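Local coordinates for protein NADP-dependent alcohol dehydrogenase (PDB 2OUI) that catalyses the reversible NADP-dependent oxidation of alcohols to aldehydes or ketones, probably at the zinc site of each subunit of a tetramer, at residues 146-149 against 150-154; 157-161 against 162-166; 334-338 against 339-343. The protein carries 1 engineered substitution. One frame throughout, in Å; residues are numbered along the deposited sequence.

How the contacts relate
The three contacts illustrate how a helix is started, stopped and tied to its surroundings. Contacts 1 and 2 sit at the two ends of one helix, 148-161, with centres 16 Å apart: contact 1 supplies the zinc ligand D150 at the helix start, whereas contact 2 ends the helix, with G158 about 14 Å from the zinc, and faces other subunits. Contact 3 ends a different helix, 329-339, at the surface. Its nearest atoms lie about 6 Å from contact 1 and about 17 Å from contact 2, and M337 brings its side chain to about 8 Å from zinc. Contacts 2 and 3 flank the chain's centre on opposite sides.

Contact 1 (146-149 against 150-154); sequences VMLS and DMVTT. With ZN (zinc ion), chain E.
D150 follows S149 at the start of the helix, and its carboxylate is directed out of the turn to the metal. With CG anti to the backbone N (chi1 -171°), OD2 reaches the zinc at 1.9 Å, where C37 and H59 are fellow ligands; D150 OD1 remains 3.6 Å from the metal, so the carboxylate binds through one oxygen. At M151 the backbone N donates to a water at 2.9 Å, and the same water donates to V146 O, bridging the opened turn. The bent M151 side chain continues toward P177 and V178. V152 shows why the turn is open: its N bonds to M147 O at 2.8 Å, nearly straight at 173°, a pi-type link one residue longer than an alpha-helical one. This widened first turn belongs to a helix that, in the medium-chain dehydrogenase fold, carries a zinc ligand and packs on helix 177-188 of the Rossmann-type domain. V152 CG2 also lies beside L148 CD2 at 4.1 Å, the two side chains pointing the same way, while L148 meets helix 298-310. T153 sets CG2 3.3 Å from both L148 O and S149 O; its OG1, anti to the backbone N (chi1 -180°), is hydrogen-bonded to T295 and R301. T154 OG1 approaches D150 O and D150 OD1 and is hydrogen-bonded to a bound cacodylate.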
loop_
_atom_site.group_PDB
_atom_site.type_symbol
_atom_site.label_atom_id
_atom_site.label_comp_id
_atom_site.label_asym_id
_atom_site.label_seq_id
_atom_site.Cartn_x
_atom_site.Cartn_y
_atom_site.Cartn_z
ATOM N N VAL A 146 5.072 -30.912 2.180
ATOM C CA VAL A 146 6.452 -30.509 1.855
ATOM C C VAL A 146 6.494 -29.510 0.685
ATOM O O VAL A 146 7.477 -28.758 0.509
ATOM C CB VAL A 146 7.403 -31.713 1.629
ATOM C CG1 VAL A 146 7.117 -32.409 0.305
ATOM C CG2 VAL A 146 8.850 -31.251 1.728
ATOM N N MET A 147 5.412 -29.487 -0.095
ATOM C CA MET A 147 5.275 -28.491 -1.174
ATOM C C MET A 147 5.057 -27.084 -0.646
ATOM O O MET A 147 5.291 -26.113 -1.371
ATOM C CB MET A 147 4.115 -28.861 -2.105
ATOM C CG MET A 147 4.250 -30.225 -2.792
ATOM S SD MET A 147 5.673 -30.361 -3.892
ATOM C CE MET A 147 6.839 -31.269 -2.905
ATOM N N LEU A 148 4.598 -26.969 0.598
ATOM C CA LEU A 148 4.450 -25.657 1.271
ATOM C C LEU A 148 5.775 -24.930 1.547
ATOM O O LEU A 148 5.819 -23.717 1.533
ATOM C CB LEU A 148 3.658 -25.809 2.586
ATOM C CG LEU A 148 2.199 -26.263 2.480
ATOM C CD1 LEU A 148 1.648 -26.678 3.834
ATOM C CD2 LEU A 148 1.325 -25.160 1.825
ATOM N N SER A 149 6.854 -25.677 1.785
ATOM C CA SER A 149 8.113 -25.140 2.305
ATOM C C SER A 149 8.718 -24.095 1.384
ATOM O O SER A 149 9.286 -23.115 1.855
ATOM C CB SER A 149 9.136 -26.284 2.431
ATOM O OG SER A 149 8.648 -27.272 3.325
ATOM N N ASP A 150 8.559 -24.331 0.083
ATOM C CA ASP A 150 9.235 -23.564 -0.960
ATOM C C ASP A 150 8.296 -23.402 -2.158
ATOM O O ASP A 150 8.089 -22.279 -2.603
ATOM C CB ASP A 150 10.542 -24.278 -1.329
ATOM C CG ASP A 150 11.459 -23.467 -2.252
ATOM O OD1 ASP A 150 11.189 -22.261 -2.507
ATOM O OD2 ASP A 150 12.455 -24.073 -2.732
ATOM N N MET A 151 7.690 -24.479 -2.662
ATOM C CA MET A 151 6.961 -24.346 -3.946
ATOM C C MET A 151 5.722 -23.460 -3.848
ATOM O O MET A 151 5.578 -22.503 -4.607
ATOM C CB MET A 151 6.600 -25.695 -4.555
ATOM C CG MET A 151 7.821 -26.609 -4.831
ATOM S SD MET A 151 8.944 -25.917 -6.070
ATOM C CE MET A 151 10.166 -25.040 -5.091
ATOM N N VAL A 152 4.846 -23.761 -2.901
ATOM C CA VAL A 152 3.632 -22.947 -2.737
ATOM C C VAL A 152 3.986 -21.518 -2.323
ATOM O O VAL A 152 3.481 -20.560 -2.923
ATOM C CB VAL A 152 2.703 -23.523 -1.714
ATOM C CG1 VAL A 152 1.508 -22.588 -1.540
ATOM C CG2 VAL A 152 2.260 -24.938 -2.154
ATOM N N THR A 153 4.843 -21.374 -1.308
ATOM C CA THR A 153 5.184 -20.048 -0.802
ATOM C C THR A 153 5.899 -19.163 -1.824
ATOM O O THR A 153 5.560 -17.992 -1.968
ATOM C CB THR A 153 5.905 -20.081 0.567
ATOM O OG1 THR A 153 6.184 -18.727 0.958
ATOM C CG2 THR A 153 7.208 -20.897 0.500
ATOM N N THR A 154 6.835 -19.732 -2.578
ATOM C CA THR A 154 7.546 -18.951 -3.599
ATOM C C THR A 154 6.624 -18.633 -4.773
ATOM O O THR A 154 6.595 -17.494 -5.242
ATOM C CB THR A 154 8.797 -19.691 -4.083
ATOM O OG1 THR A 154 9.623 -19.958 -2.933
ATOM C CG2 THR A 154 9.570 -18.843 -5.086
HETATM ZN ZN ZN E . 14.115 -24.060 -3.574
HETATM O O HOH W 1 8.446 -26.985 -1.304
#

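Contact 2 (157-161 against 162-166); sequences HGAEL and ANIKL. With EDO (1,2-ethanediol), chain L; EDO (1,2-ethanediol), chain K.
G158 offers its carbonyl to A162, just past the last helical residue: A162 N donates to G158 O at 3.0 Å, through a bent 143° bond, while the methyl of A162 rests against the same oxygen. A159 meets I164, whose CD1 comes within 3.7 Å of A159 CB. With CG1 beside its own backbone N (chi1 -71°), I164 folds back along the last turn, and L189 packs against both side chains. E160 O accepts N163 N at 3.0 Å, the donor standing above the carbonyl plane; with positive phi at N163 and two bonds back into the last turn, the ending is Schellman-like. A 1,2-ethanediol, probably from the crystallisation liquor, also donates from its O2 to E160 O at 2.7 Å, and from its other hydroxyl to I164 O. E160 OE1 accepts a hydrogen bond from H157 ND1 at 2.9 Å, in the plane of the imidazole and on the anti side of the carboxylate but somewhat out of its plane; OE2 forms a salt bridge with R301. L161 sets CG 3.7 Å above the plane of the H157 ring, toward its rim, so the imidazole is held by a bond at its edge and packing on one face. The N-H of H157 and the charge of R301 would both favour an ionised E160, and a chain of hydrogen bonds runs from E160 through H157 to H287 of a neighbouring subunit.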
loop_
_atom_site.group_PDB
_atom_site.type_symbol
_atom_site.label_atom_id
_atom_site.label_comp_id
_atom_site.label_asym_id
_atom_site.label_seq_id
_atom_site.Cartn_x
_atom_site.Cartn_y
_atom_site.Cartn_z
ATOM N N HIS A 157 4.284 -16.079 -3.715
ATOM C CA HIS A 157 5.002 -14.794 -3.601
ATOM C C HIS A 157 5.213 -14.104 -4.958
ATOM O O HIS A 157 5.162 -12.897 -5.034
ATOM C CB HIS A 157 6.320 -14.928 -2.795
ATOM C CG HIS A 157 6.881 -13.611 -2.354
ATOM N ND1 HIS A 157 6.137 -12.690 -1.646
ATOM C CD2 HIS A 157 8.103 -13.063 -2.519
ATOM C CE1 HIS A 157 6.880 -11.619 -1.410
ATOM N NE2 HIS A 157 8.079 -11.827 -1.919
ATOM N N GLY A 158 5.421 -14.878 -6.021
ATOM C CA GLY A 158 5.481 -14.317 -7.400
ATOM C C GLY A 158 4.173 -13.594 -7.708
ATOM O O GLY A 158 4.175 -12.461 -8.197
ATOM N N ALA A 159 3.063 -14.223 -7.350
ATOM C CA ALA A 159 1.753 -13.614 -7.541
ATOM C C ALA A 159 1.545 -12.376 -6.670
ATOM O O ALA A 159 0.961 -11.378 -7.116
ATOM C CB ALA A 159 0.656 -14.640 -7.328
ATOM N N GLU A 160 2.038 -12.419 -5.432
ATOM C CA GLU A 160 1.969 -11.265 -4.539
ATOM C C GLU A 160 2.792 -10.091 -5.073
ATOM O O GLU A 160 2.324 -8.937 -5.038
ATOM C CB GLU A 160 2.445 -11.647 -3.134
ATOM C CG GLU A 160 1.522 -12.656 -2.424
ATOM C CD GLU A 160 2.162 -13.231 -1.145
ATOM O OE1 GLU A 160 3.391 -13.502 -1.129
ATOM O OE2 GLU A 160 1.437 -13.450 -0.160
ATOM N N LEU A 161 4.017 -10.370 -5.514
ATOM C CA LEU A 161 4.891 -9.304 -6.026
ATOM C C LEU A 161 4.311 -8.697 -7.302
ATOM O O LEU A 161 4.529 -7.512 -7.582
ATOM C CB LEU A 161 6.289 -9.848 -6.344
ATOM C CG LEU A 161 7.181 -10.143 -5.145
ATOM C CD1 LEU A 161 8.449 -10.964 -5.550
ATOM C CD2 LEU A 161 7.528 -8.864 -4.355
ATOM N N ALA A 162 3.578 -9.509 -8.074
ATOM C CA ALA A 162 2.940 -9.044 -9.303
ATOM C C ALA A 162 1.696 -8.186 -9.028
ATOM O O ALA A 162 1.066 -7.716 -9.967
ATOM C CB ALA A 162 2.589 -10.237 -10.206
ATOM N N ASN A 163 1.324 -8.025 -7.747
ATOM C CA ASN A 163 0.287 -7.070 -7.340
ATOM C C ASN A 163 -1.028 -7.356 -8.064
ATOM O O ASN A 163 -1.717 -6.459 -8.566
ATOM C CB ASN A 163 0.772 -5.629 -7.607
ATOM C CG ASN A 163 -0.129 -4.599 -6.991
ATOM O OD1 ASN A 163 -0.692 -4.820 -5.919
ATOM N ND2 ASN A 163 -0.283 -3.467 -7.663
ATOM N N ILE A 164 -1.357 -8.637 -8.120
ATOM C CA ILE A 164 -2.484 -9.094 -8.923
ATOM C C ILE A 164 -3.777 -8.618 -8.258
ATOM O O ILE A 164 -3.931 -8.760 -7.035
ATOM C CB ILE A 164 -2.456 -10.631 -9.103
ATOM C CG1 ILE A 164 -1.295 -11.011 -10.044
ATOM C CG2 ILE A 164 -3.762 -11.091 -9.677
ATOM C CD1 ILE A 164 -0.843 -12.405 -9.895
ATOM N N LYS A 165 -4.673 -8.042 -9.064
ATOM C CA LYS A 165 -5.991 -7.536 -8.602
ATOM C C LYS A 165 -7.137 -8.335 -9.195
ATOM O O LYS A 165 -6.967 -9.038 -10.198
ATOM C CB LYS A 165 -6.208 -6.078 -9.000
ATOM C CG LYS A 165 -5.141 -5.073 -8.504
ATOM C CD LYS A 165 -5.021 -5.066 -6.995
ATOM C CE LYS A 165 -3.994 -4.035 -6.535
ATOM N NZ LYS A 165 -3.758 -4.192 -5.070
ATOM N N LEU A 166 -8.325 -8.186 -8.602
ATOM C CA LEU A 166 -9.514 -8.909 -9.045
ATOM C C LEU A 166 -9.819 -8.632 -10.498
ATOM O O LEU A 166 -9.937 -7.467 -10.910
ATOM C CB LEU A 166 -10.731 -8.539 -8.186
ATOM C CG LEU A 166 -10.737 -9.068 -6.742
ATOM C CD1 LEU A 166 -11.749 -8.280 -5.850
ATOM C CD2 LEU A 166 -11.036 -10.571 -6.709
HETATM C C1 EDO L . -2.283 -7.982 -3.605
HETATM O O1 EDO L . -2.748 -7.668 -4.920
HETATM C C2 EDO L . -1.122 -8.968 -3.705
HETATM O O2 EDO L . 0.114 -8.236 -3.754
HETATM C C1 EDO K . -1.541 -10.830 -0.361
HETATM O O1 EDO K . -2.588 -10.712 -1.296
HETATM C C2 EDO K . -1.733 -12.197 0.272
HETATM O O2 EDO K . -0.534 -12.582 0.951
#

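Contact 3 (334-338 against 339-343); sequences LMLMK and NKPAD
M335 and L336 give up the carbonyls that close the helix. N339 N donates to M335 O at 2.9 Å, and K340 N to L336 O at 2.8 Å, the second bond taken just as K340 leaves helical geometry with positive phi. P341, with no N-H to give, then carries the chain off toward strand 346-350.

Apolar packing supports the exit. L336 CD2 meets P341 CG at 3.7 Å, the leucine branch and the proline ring crossing at about a right angle; P341 CD lies near L336 O as well. L336 is backed by H322, F324 and P347, so the proline adds to the packing that joins helix 329-339 to strands 320-325 and 346-350. M337 also reaches P347, and packs on P36 and helix 38-46.

Polar side chains lie along the last turn. N339 places CG beside its own backbone N (chi1 -62°), which folds the amide back over the helix; its ND2 is 3.2 Å from M335 O, but the angle is too poor for a hydrogen bond. K338 swings the other way, CG anti to the backbone N (chi1 -172°), passing its CD by N339 OD1 and making a cation-pi contact with W45, on which M335 also packs. K340 runs its methylenes past the final carbonyls, with CG 3.5 Å from M337 O and CE 3.5 Å from K338 O.

The chemistry is that of a helix C-terminus at the surface: two carbonyls are met by backbone donors, and the carbonyls of M337 and K338 have the carbon chain of K340 alongside. The lysine charges near this end would be expected to interact favourably with the helix dipole, and the K338 ammonium is probably further stabilised by its cation-pi contact with W45.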
loop_
_atom_site.group_PDB
_atom_site.type_symbol
_atom_site.label_atom_id
_atom_site.label_comp_id
_atom_site.label_asym_id
_atom_site.label_seq_id
_atom_site.Cartn_x
_atom_site.Cartn_y
_atom_site.Cartn_z
ATOM N N LEU A 334 17.526 -35.445 -6.406
ATOM C CA LEU A 334 18.178 -34.191 -6.816
ATOM C C LEU A 334 18.680 -34.292 -8.258
ATOM O O LEU A 334 18.582 -33.331 -9.019
ATOM C CB LEU A 334 19.326 -33.809 -5.874
ATOM C CG LEU A 334 20.106 -32.524 -6.200
ATOM C CD1 LEU A 334 19.218 -31.269 -6.248
ATOM C CD2 LEU A 334 21.263 -32.349 -5.206
ATOM N N MET A 335 19.188 -35.458 -8.628
ATOM C CA MET A 335 19.663 -35.701 -10.008
ATOM C C MET A 335 18.581 -35.547 -11.080
ATOM O O MET A 335 18.876 -35.125 -12.207
ATOM C CB MET A 335 20.339 -37.056 -10.117
ATOM C CG MET A 335 21.685 -37.134 -9.412
ATOM S SD MET A 335 22.792 -35.755 -9.801
ATOM C CE MET A 335 24.351 -36.479 -9.328
ATOM N N LEU A 336 17.334 -35.860 -10.721
ATOM C CA LEU A 336 16.174 -35.595 -11.581
ATOM C C LEU A 336 15.994 -34.117 -11.864
ATOM O O LEU A 336 15.630 -33.750 -12.976
ATOM C CB LEU A 336 14.874 -36.124 -10.950
ATOM C CG LEU A 336 14.517 -37.615 -11.028
ATOM C CD1 LEU A 336 13.230 -37.869 -10.235
ATOM C CD2 LEU A 336 14.347 -38.043 -12.469
ATOM N N MET A 337 16.233 -33.274 -10.864
ATOM C CA MET A 337 16.046 -31.831 -11.021
ATOM C C MET A 337 17.081 -31.247 -11.968
ATOM O O MET A 337 16.836 -30.206 -12.617
ATOM C CB MET A 337 16.114 -31.096 -9.673
ATOM C CG MET A 337 15.083 -31.546 -8.658
ATOM S SD MET A 337 13.384 -31.468 -9.258
ATOM C CE MET A 337 12.924 -29.779 -8.931
ATOM N N LYS A 338 18.234 -31.913 -12.014
ATOM C CA LYS A 338 19.334 -31.534 -12.883
ATOM C C LYS A 338 19.043 -32.008 -14.309
ATOM O O LYS A 338 19.146 -31.231 -15.256
ATOM C CB LYS A 338 20.647 -32.149 -12.391
ATOM C CG LYS A 338 21.879 -31.627 -13.138
ATOM C CD LYS A 338 23.029 -32.624 -13.096
ATOM C CE LYS A 338 24.306 -32.026 -13.671
ATOM N NZ LYS A 338 24.042 -31.099 -14.799
ATOM N N ASN A 339 18.651 -33.270 -14.446
ATOM C CA ASN A 339 18.389 -33.869 -15.776
ATOM C C ASN A 339 17.053 -33.504 -16.462
ATOM O O ASN A 339 16.982 -33.447 -17.698
ATOM C CB ASN A 339 18.583 -35.374 -15.690
ATOM C CG ASN A 339 20.009 -35.738 -15.315
ATOM O OD1 ASN A 339 20.954 -35.041 -15.692
ATOM N ND2 ASN A 339 20.177 -36.827 -14.565
ATOM N N LYS A 340 16.015 -33.258 -15.659
ATOM C CA LYS A 340 14.681 -32.812 -16.129
ATOM C C LYS A 340 14.039 -33.685 -17.222
ATOM O O LYS A 340 13.811 -33.191 -18.341
ATOM C CB LYS A 340 14.712 -31.370 -16.651
ATOM C CG LYS A 340 15.360 -30.319 -15.772
ATOM C CD LYS A 340 15.984 -29.215 -16.655
ATOM C CE LYS A 340 17.037 -29.819 -17.615
ATOM N NZ LYS A 340 17.756 -28.822 -18.460
ATOM N N PRO A 341 13.720 -34.963 -16.921
ATOM C CA PRO A 341 12.906 -35.741 -17.874
ATOM C C PRO A 341 11.519 -35.118 -18.087
ATOM O O PRO A 341 11.058 -34.321 -17.248
ATOM C CB PRO A 341 12.766 -37.105 -17.186
ATOM C CG PRO A 341 13.017 -36.833 -15.756
ATOM C CD PRO A 341 14.061 -35.764 -15.737
ATOM N N ALA A 342 10.867 -35.478 -19.194
ATOM C CA ALA A 342 9.562 -34.902 -19.583
ATOM C C ALA A 342 8.477 -35.105 -18.511
ATOM O O ALA A 342 7.568 -34.287 -18.348
ATOM C CB ALA A 342 9.107 -35.513 -20.920
ATOM N N ASP A 343 8.620 -36.227 -17.822
ATOM C CA ASP A 343 7.808 -36.757 -16.744
ATOM C C ASP A 343 7.757 -35.878 -15.476
ATOM O O ASP A 343 6.860 -36.035 -14.643
ATOM C CB ASP A 343 8.496 -38.090 -16.363
ATOM C CG ASP A 343 7.542 -39.129 -15.797
ATOM O OD1 ASP A 343 6.668 -38.785 -14.963
ATOM O OD2 ASP A 343 7.691 -40.316 -16.173
#